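Local coordinates for protein 5-dehydro-2-deoxygluconokinase (Bacillus halodurans C-125, PDB 2QCV) that probably phosphorylates 5-dehydro-2-deoxy-D-gluconate with ATP, a step of myo-inositol degradation, as a member of the PfkB family of carbohydrate kinases, at residues A[44-49]-A[175-180]; A[181-186]-A[191-196]. All blocks are in the same frame, centred on the assembly; numbering follows the deposited sequence.

Overall arrangement
Interactions 1 and 2 follow one another along the chain, with their centres about 13 Å apart. Interaction 1 has its centre about 5 Å from that of the chain. It sets the start of helix 46-56 beside the loop after strand 171-175. It adjoins Asp273 of the Gly-Ala-Gly-Asp sequence, in the active-site region of PfkB kinases. Glu175 approaches a bound triethylene glycol, probably from the crystallisation liquor. Interaction 2 lies farther out toward the second subunit, its centre about 16 Å from that of the chain. It packs the end of the same loop on helix 186-199. Tyr193 joins the two. Its OH is modelled 2.4 Å from Leu176 O, a probable hydrogen bond of doubtful length.

Interaction 1 of 2, residues A[44-49]-A[175-180]; sequences GGSPAN and ELDYRP
Ser46 lays its CB against the carboxylate of Asp177, with CB 3.5 Å from Asp177 OD1. The contact is small and is van der Waals in kind. Ser46 OG stays 3.9 Å from Asp177 OD1, too far for a bond between them. Both polar ends are engaged elsewhere. Ser46 OG is hydrogen-bonded to Asp273, and Asp177 OD2 is hydrogen-bonded to Thr147. The serine OG is anti to the backbone N (chi1 170°), which carries the hydroxyl off the helix start and leaves the methylene to meet the acid. The CB of Asp177 points toward the serine. Glu175 approaches the same serine more distantly, with OE1 4.4 Å from Ser46 OG. Its other oxygen, OE2, makes a weak hydrogen bond to a bound triethylene glycol. Replacing Asp177 with an alanine would probably leave the Thr147 hydroxyl without this carboxylate partner and open a gap beside Ser46 CB. On the other segment, Gly45 is the N-cap of helix 46-56. The bond from Asn49 N to Gly45 O, 2.9 Å, closes the first helical turn. The backbone angles of Gly45 would press a CB against the preceding carbonyl O, so a glycine is needed there. Asn49 ND2 also binds Asp273, so two side chains of the first turn hold one aspartate. The Gly-Gly pair joining strand 38-44 to a helix, with its first turn bonded to Asp273, the aspartate of the family's Gly-Ala-Gly-Asp sequence, is characteristic of the active-site region of PfkB kinases of the ribokinase fold.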
ATOM      1  N   GLY A  44      23.754  13.817   0.192  1.00 30.20           N
ATOM      2  CA  GLY A  44      23.392  14.026  -1.229  1.00 29.15           C
ATOM      3  C   GLY A  44      21.970  14.501  -1.376  1.00 28.96           C
ATOM      4  O   GLY A  44      21.339  14.903  -0.394  1.00 29.59           O
ATOM      5  N   GLY A  45      21.473  14.475  -2.613  1.00 27.71           N
ATOM      6  CA  GLY A  45      20.159  15.009  -2.911  1.00 27.42           C
ATOM      7  C   GLY A  45      20.406  16.337  -3.567  1.00 28.33           C
ATOM      8  O   GLY A  45      21.175  17.164  -3.057  1.00 28.20           O
ATOM      9  N   SER A  46      19.744  16.567  -4.701  1.00 30.69           N
ATOM     10  CA  SER A  46      19.979  17.815  -5.468  1.00 30.86           C
ATOM     11  C   SER A  46      19.853  19.137  -4.680  1.00 28.99           C
ATOM     12  O   SER A  46      20.813  19.903  -4.665  1.00 27.79           O
ATOM     13  CB  SER A  46      19.128  17.834  -6.730  1.00 35.42           C
ATOM     14  OG  SER A  46      19.186  19.112  -7.313  1.00 36.07           O
ATOM     15  N   PRO A  47      18.698  19.418  -4.024  1.00 29.13           N
ATOM     16  CA  PRO A  47      18.666  20.683  -3.280  1.00 31.15           C
ATOM     17  C   PRO A  47      19.638  20.789  -2.104  1.00 28.79           C
ATOM     18  O   PRO A  47      20.135  21.870  -1.836  1.00 28.63           O
ATOM     19  CB  PRO A  47      17.213  20.817  -2.831  1.00 31.14           C
ATOM     20  CG  PRO A  47      16.629  19.475  -2.959  1.00 28.94           C
ATOM     21  CD  PRO A  47      17.416  18.701  -3.960  1.00 28.90           C
ATOM     22  N   ALA A  48      19.895  19.694  -1.404  1.00 26.59           N
ATOM     23  CA  ALA A  48      20.934  19.639  -0.387  1.00 26.18           C
ATOM     24  C   ALA A  48      22.311  19.991  -0.937  1.00 26.66           C
ATOM     25  O   ALA A  48      23.051  20.821  -0.367  1.00 25.89           O
ATOM     26  CB  ALA A  48      20.935  18.218   0.322  1.00 25.93           C
ATOM     27  N   ASN A  49      22.686  19.360  -2.043  1.00 27.05           N
ATOM     28  CA  ASN A  49      23.949  19.652  -2.698  1.00 26.41           C
ATOM     29  C   ASN A  49      24.049  21.115  -3.097  1.00 26.87           C
ATOM     30  O   ASN A  49      25.122  21.726  -3.013  1.00 26.61           O
ATOM     31  CB  ASN A  49      24.104  18.817  -3.980  1.00 28.77           C
ATOM     32  CG  ASN A  49      24.376  17.394  -3.717  1.00 35.82           C
ATOM     33  OD1 ASN A  49      24.814  17.004  -2.615  1.00 35.05           O
ATOM     34  ND2 ASN A  49      24.104  16.560  -4.744  1.00 38.77           N
ATOM     35  N   GLU A 175      14.791  24.176 -10.453  1.00 26.67           N
ATOM     36  CA  GLU A 175      15.833  23.330 -10.985  1.00 28.24           C
ATOM     37  C   GLU A 175      15.210  22.014 -11.410  1.00 28.18           C
ATOM     38  O   GLU A 175      14.683  21.267 -10.584  1.00 26.49           O
ATOM     39  CB  GLU A 175      16.921  23.142  -9.925  1.00 29.65           C
ATOM     40  CG  GLU A 175      18.319  23.107 -10.484  1.00 42.71           C
ATOM     41  CD  GLU A 175      18.597  21.892 -11.292  1.00 46.76           C
ATOM     42  OE1 GLU A 175      17.901  20.879 -11.112  1.00 49.38           O
ATOM     43  OE2 GLU A 175      19.541  21.930 -12.090  1.00 51.37           O
ATOM     44  N   LEU A 176      15.309  21.681 -12.700  1.00 27.29           N
ATOM     45  CA  LEU A 176      14.490  20.633 -13.248  1.00 28.09           C
ATOM     46  C   LEU A 176      14.883  19.232 -12.767  1.00 35.39           C
ATOM     47  O   LEU A 176      13.987  18.424 -12.598  1.00 44.73           O
ATOM     48  CB  LEU A 176      14.405  20.685 -14.791  1.00 27.72           C
ATOM     49  CG  LEU A 176      13.756  21.933 -15.423  1.00 26.30           C
ATOM     50  CD1 LEU A 176      13.519  21.723 -16.947  1.00 24.83           C
ATOM     51  CD2 LEU A 176      12.430  22.252 -14.727  1.00 24.18           C
ATOM     52  N   ASP A 177      16.159  18.965 -12.489  1.00 32.20           N
ATOM     53  CA  ASP A 177      16.570  17.783 -11.673  1.00 35.31           C
ATOM     54  C   ASP A 177      15.768  16.547 -12.011  1.00 27.31           C
ATOM     55  O   ASP A 177      14.987  16.140 -11.183  1.00 32.83           O
ATOM     56  CB  ASP A 177      16.291  18.083 -10.141  1.00 41.10           C
ATOM     57  CG  ASP A 177      16.591  16.870  -9.204  1.00 42.81           C
ATOM     58  OD1 ASP A 177      17.633  16.180  -9.422  1.00 51.38           O
ATOM     59  OD2 ASP A 177      15.756  16.622  -8.283  1.00 47.29           O
ATOM     60  N   TYR A 178      15.918  15.965 -13.207  1.00 31.53           N
ATOM     61  CA  TYR A 178      15.026  14.860 -13.620  1.00 30.44           C
ATOM     62  C   TYR A 178      15.568  13.482 -13.217  1.00 31.44           C
ATOM     63  O   TYR A 178      16.658  13.097 -13.620  1.00 30.77           O
ATOM     64  CB  TYR A 178      14.770  14.891 -15.133  1.00 31.72           C
ATOM     65  CG  TYR A 178      13.828  13.826 -15.670  1.00 29.90           C
ATOM     66  CD1 TYR A 178      12.612  13.585 -15.068  1.00 32.22           C
ATOM     67  CD2 TYR A 178      14.166  13.063 -16.789  1.00 29.55           C
ATOM     68  CE1 TYR A 178      11.725  12.582 -15.543  1.00 29.31           C
ATOM     69  CE2 TYR A 178      13.288  12.094 -17.293  1.00 33.47           C
ATOM     70  CZ  TYR A 178      12.069  11.862 -16.662  1.00 30.37           C
ATOM     71  OH  TYR A 178      11.203  10.920 -17.147  1.00 30.52           O
ATOM     72  N   ARG A 179      14.755  12.743 -12.468  1.00 29.81           N
ATOM     73  CA  ARG A 179      15.054  11.397 -11.996  1.00 32.63           C
ATOM     74  C   ARG A 179      13.878  10.523 -12.417  1.00 29.25           C
ATOM     75  O   ARG A 179      12.886  10.437 -11.705  1.00 31.76           O
ATOM     76  CB  ARG A 179      15.207  11.411 -10.487  1.00 32.77           C
ATOM     77  CG  ARG A 179      16.256  12.390  -9.944  1.00 35.98           C
ATOM     78  CD  ARG A 179      17.665  11.983 -10.320  1.00 45.03           C
ATOM     79  NE  ARG A 179      18.092  10.828  -9.545  1.00 59.80           N
ATOM     80  N   PRO A 180      13.950   9.940 -13.612  1.00 29.86           N
ATOM     81  CA  PRO A 180      12.787   9.207 -14.156  1.00 30.41           C
ATOM     82  C   PRO A 180      12.245   8.092 -13.272  1.00 31.24           C
ATOM     83  O   PRO A 180      11.052   7.895 -13.223  1.00 30.49           O
ATOM     84  CB  PRO A 180      13.304   8.622 -15.464  1.00 33.75           C
ATOM     85  CG  PRO A 180      14.763   8.741 -15.418  1.00 31.56           C
ATOM     86  CD  PRO A 180      15.081   9.914 -14.552  1.00 33.51           C
TER

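Interaction 2 of 2, residues A[181-186]-A[191-196]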
ATOM      1  N   TYR A 181      13.105   7.405 -12.538  1.00 30.59           N
ATOM      2  CA  TYR A 181      12.624   6.316 -11.690  1.00 33.01           C
ATOM      3  C   TYR A 181      11.914   6.786 -10.432  1.00 33.29           C
ATOM      4  O   TYR A 181      11.298   5.977  -9.721  1.00 33.68           O
ATOM      5  CB  TYR A 181      13.777   5.412 -11.351  1.00 37.79           C
ATOM      6  CG  TYR A 181      14.209   4.632 -12.557  1.00 38.29           C
ATOM      7  CD1 TYR A 181      13.442   3.574 -13.025  1.00 50.09           C
ATOM      8  CD2 TYR A 181      15.358   4.951 -13.226  1.00 48.50           C
ATOM      9  CE1 TYR A 181      13.835   2.854 -14.139  1.00 53.79           C
ATOM     10  CE2 TYR A 181      15.761   4.240 -14.325  1.00 51.63           C
ATOM     11  CZ  TYR A 181      15.001   3.198 -14.777  1.00 52.92           C
ATOM     12  OH  TYR A 181      15.427   2.513 -15.895  1.00 58.03           O
ATOM     13  N   SER A 182      11.940   8.086 -10.162  1.00 31.73           N
ATOM     14  CA  SER A 182      11.089   8.646  -9.081  1.00 30.48           C
ATOM     15  C   SER A 182       9.644   8.905  -9.461  1.00 31.00           C
ATOM     16  O   SER A 182       8.806   9.199  -8.589  1.00 30.24           O
ATOM     17  CB  SER A 182      11.678   9.953  -8.532  1.00 35.24           C
ATOM     18  OG  SER A 182      12.879   9.702  -7.875  1.00 37.40           O
ATOM     19  N   TRP A 183       9.345   8.780 -10.744  1.00 30.50           N
ATOM     20  CA  TRP A 183       8.025   9.079 -11.292  1.00 30.76           C
ATOM     21  C   TRP A 183       7.334   7.851 -11.866  1.00 32.51           C
ATOM     22  O   TRP A 183       7.978   6.862 -12.233  1.00 32.47           O
ATOM     23  CB  TRP A 183       8.171  10.118 -12.419  1.00 28.91           C
ATOM     24  CG  TRP A 183       8.673  11.429 -11.939  1.00 29.19           C
ATOM     25  CD1 TRP A 183       9.961  11.787 -11.800  1.00 31.26           C
ATOM     26  CD2 TRP A 183       7.882  12.581 -11.560  1.00 25.74           C
ATOM     27  NE1 TRP A 183      10.050  13.070 -11.304  1.00 29.13           N
ATOM     28  CE2 TRP A 183       8.780  13.580 -11.159  1.00 29.52           C
ATOM     29  CE3 TRP A 183       6.505  12.849 -11.513  1.00 28.28           C
ATOM     30  CZ2 TRP A 183       8.359  14.825 -10.716  1.00 29.43           C
ATOM     31  CZ3 TRP A 183       6.080  14.098 -11.046  1.00 27.97           C
ATOM     32  CH2 TRP A 183       7.003  15.075 -10.694  1.00 28.75           C
ATOM     33  N   GLU A 184       6.018   7.933 -11.989  1.00 32.01           N
ATOM     34  CA  GLU A 184       5.260   6.841 -12.600  1.00 31.46           C
ATOM     35  C   GLU A 184       5.354   6.855 -14.115  1.00 32.88           C
ATOM     36  O   GLU A 184       5.563   5.807 -14.757  1.00 30.51           O
ATOM     37  CB  GLU A 184       3.790   6.879 -12.131  1.00 34.72           C
ATOM     38  CG  GLU A 184       3.640   6.724 -10.617  1.00 48.33           C
ATOM     39  CD  GLU A 184       4.140   5.365 -10.145  1.00 59.05           C
ATOM     40  OE1 GLU A 184       3.660   4.360 -10.708  1.00 58.90           O
ATOM     41  OE2 GLU A 184       5.032   5.300  -9.256  1.00 64.41           O
ATOM     42  N   THR A 185       5.157   8.025 -14.719  1.00 28.42           N
ATOM     43  CA  THR A 185       5.234   8.135 -16.195  1.00 28.11           C
ATOM     44  C   THR A 185       5.809   9.510 -16.584  1.00 28.17           C
ATOM     45  O   THR A 185       5.728  10.466 -15.798  1.00 26.27           O
ATOM     46  CB  THR A 185       3.848   8.014 -16.858  1.00 31.10           C
ATOM     47  OG1 THR A 185       3.115   9.224 -16.638  1.00 28.88           O
ATOM     48  CG2 THR A 185       3.044   6.838 -16.359  1.00 32.42           C
ATOM     49  N   PRO A 186       6.427   9.626 -17.763  1.00 27.51           N
ATOM     50  CA  PRO A 186       6.900  10.938 -18.200  1.00 29.78           C
ATOM     51  C   PRO A 186       5.808  11.986 -18.372  1.00 29.01           C
ATOM     52  O   PRO A 186       6.088  13.150 -18.194  1.00 26.66           O
ATOM     53  CB  PRO A 186       7.582  10.649 -19.548  1.00 29.95           C
ATOM     54  CG  PRO A 186       7.909   9.203 -19.506  1.00 32.70           C
ATOM     55  CD  PRO A 186       6.809   8.567 -18.718  1.00 30.84           C
ATOM     56  N   VAL A 191       3.168  17.131 -16.553  1.00 24.65           N
ATOM     57  CA  VAL A 191       2.084  17.829 -15.889  1.00 26.48           C
ATOM     58  C   VAL A 191       2.592  18.762 -14.770  1.00 24.75           C
ATOM     59  O   VAL A 191       2.210  19.927 -14.694  1.00 26.28           O
ATOM     60  CB  VAL A 191       1.021  16.821 -15.399  1.00 25.86           C
ATOM     61  CG1 VAL A 191       0.055  17.480 -14.350  1.00 26.47           C
ATOM     62  CG2 VAL A 191       0.269  16.264 -16.598  1.00 24.05           C
ATOM     63  N   TYR A 192       3.415  18.239 -13.875  1.00 24.29           N
ATOM     64  CA  TYR A 192       3.878  19.012 -12.715  1.00 26.12           C
ATOM     65  C   TYR A 192       5.037  19.955 -13.037  1.00 27.67           C
ATOM     66  O   TYR A 192       5.059  21.085 -12.570  1.00 28.09           O
ATOM     67  CB  TYR A 192       4.233  18.073 -11.580  1.00 26.75           C
ATOM     68  CG  TYR A 192       2.970  17.459 -11.028  1.00 28.49           C
ATOM     69  CD1 TYR A 192       2.083  18.234 -10.301  1.00 32.25           C
ATOM     70  CD2 TYR A 192       2.641  16.152 -11.291  1.00 28.72           C
ATOM     71  CE1 TYR A 192       0.897  17.728  -9.841  1.00 34.32           C
ATOM     72  CE2 TYR A 192       1.456  15.608 -10.823  1.00 29.90           C
ATOM     73  CZ  TYR A 192       0.588  16.413 -10.076  1.00 33.94           C
ATOM     74  OH  TYR A 192      -0.592  15.919  -9.596  1.00 34.00           O
ATOM     75  N   TYR A 193       5.965  19.497 -13.862  1.00 27.19           N
ATOM     76  CA  TYR A 193       7.042  20.388 -14.330  1.00 26.81           C
ATOM     77  C   TYR A 193       6.504  21.592 -15.077  1.00 26.61           C
ATOM     78  O   TYR A 193       6.993  22.684 -14.863  1.00 27.78           O
ATOM     79  CB  TYR A 193       8.038  19.645 -15.225  1.00 27.90           C
ATOM     80  CG  TYR A 193       9.129  18.877 -14.492  1.00 26.11           C
ATOM     81  CD1 TYR A 193       8.948  18.398 -13.188  1.00 26.08           C
ATOM     82  CD2 TYR A 193      10.331  18.611 -15.109  1.00 28.10           C
ATOM     83  CE1 TYR A 193       9.957  17.705 -12.535  1.00 27.10           C
ATOM     84  CE2 TYR A 193      11.362  17.940 -14.447  1.00 29.24           C
ATOM     85  CZ  TYR A 193      11.165  17.504 -13.168  1.00 32.29           C
ATOM     86  OH  TYR A 193      12.174  16.852 -12.509  1.00 33.14           O
ATOM     87  N   SER A 194       5.578  21.411 -16.022  1.00 26.16           N
ATOM     88  CA  SER A 194       4.990  22.555 -16.762  1.00 26.59           C
ATOM     89  C   SER A 194       4.302  23.552 -15.810  1.00 28.64           C
ATOM     90  O   SER A 194       4.537  24.753 -15.858  1.00 27.33           O
ATOM     91  CB  SER A 194       4.040  22.064 -17.858  1.00 25.35           C
ATOM     92  OG  SER A 194       2.978  21.259 -17.334  1.00 26.87           O
ATOM     93  N   LEU A 195       3.503  23.024 -14.903  1.00 32.21           N
ATOM     94  CA  LEU A 195       2.731  23.827 -13.928  1.00 34.27           C
ATOM     95  C   LEU A 195       3.672  24.671 -13.066  1.00 31.78           C
ATOM     96  O   LEU A 195       3.499  25.892 -12.951  1.00 30.72           O
ATOM     97  CB  LEU A 195       1.923  22.868 -13.038  1.00 36.07           C
ATOM     98  CG  LEU A 195       1.504  23.247 -11.597  1.00 38.45           C
ATOM     99  CD1 LEU A 195       0.636  24.460 -11.658  1.00 55.13           C
ATOM    100  CD2 LEU A 195       0.783  22.094 -10.882  1.00 39.34           C
ATOM    101  N   VAL A 196       4.703  24.014 -12.532  1.00 28.47           N
ATOM    102  CA  VAL A 196       5.658  24.681 -11.658  1.00 26.04           C
ATOM    103  C   VAL A 196       6.525  25.682 -12.448  1.00 27.74           C
ATOM    104  O   VAL A 196       6.691  26.828 -12.022  1.00 28.49           O
ATOM    105  CB  VAL A 196       6.482  23.713 -10.849  1.00 27.02           C
ATOM    106  CG1 VAL A 196       7.588  24.461 -10.075  1.00 24.88           C
ATOM    107  CG2 VAL A 196       5.510  22.941  -9.861  1.00 27.98           C
TER
HETATM  108  O   HOH W   1      12.634  14.343 -11.114  1.00 23.85           O
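The benzo half of the Trp183 indole meets Tyr192 and Tyr193. Tyr192 CD2 lies at the edge, near the indole plane, 4.0 Å from Trp183 CZ3. Tyr193 comes in obliquely, with CE1 3.8 Å from Trp183 CZ2. The six-membered ring of Trp183 and the Tyr193 ring are almost perpendicular, at 88°, with centroids 5.8 Å apart. One face of the Tyr192 ring carries Val191 CG1 over its centre. Trp183 has CG anti to its carbonyl carbon (chi1 -64°), and its CB points toward the helix, which brings the benzo end of the indole to the tyrosines. A water in the indole plane accepts a hydrogen bond from Trp183 NE1 at 2.9 Å. The same water bonds to Tyr193 OH, also at 2.9 Å, so the polar atoms of the buried pair are bridged. Tyr192 OH is hydrogen-bonded to Glu156 of the second subunit, while its ring makes a cation-pi contact with Arg155 of its own chain. Through these rings the loop before helix 186-199 packs back on that helix. Helix 154-167 packs against the cluster through Arg155, and Phe174 of strand 171-175 meets the Tyr193 ring edge-to-face.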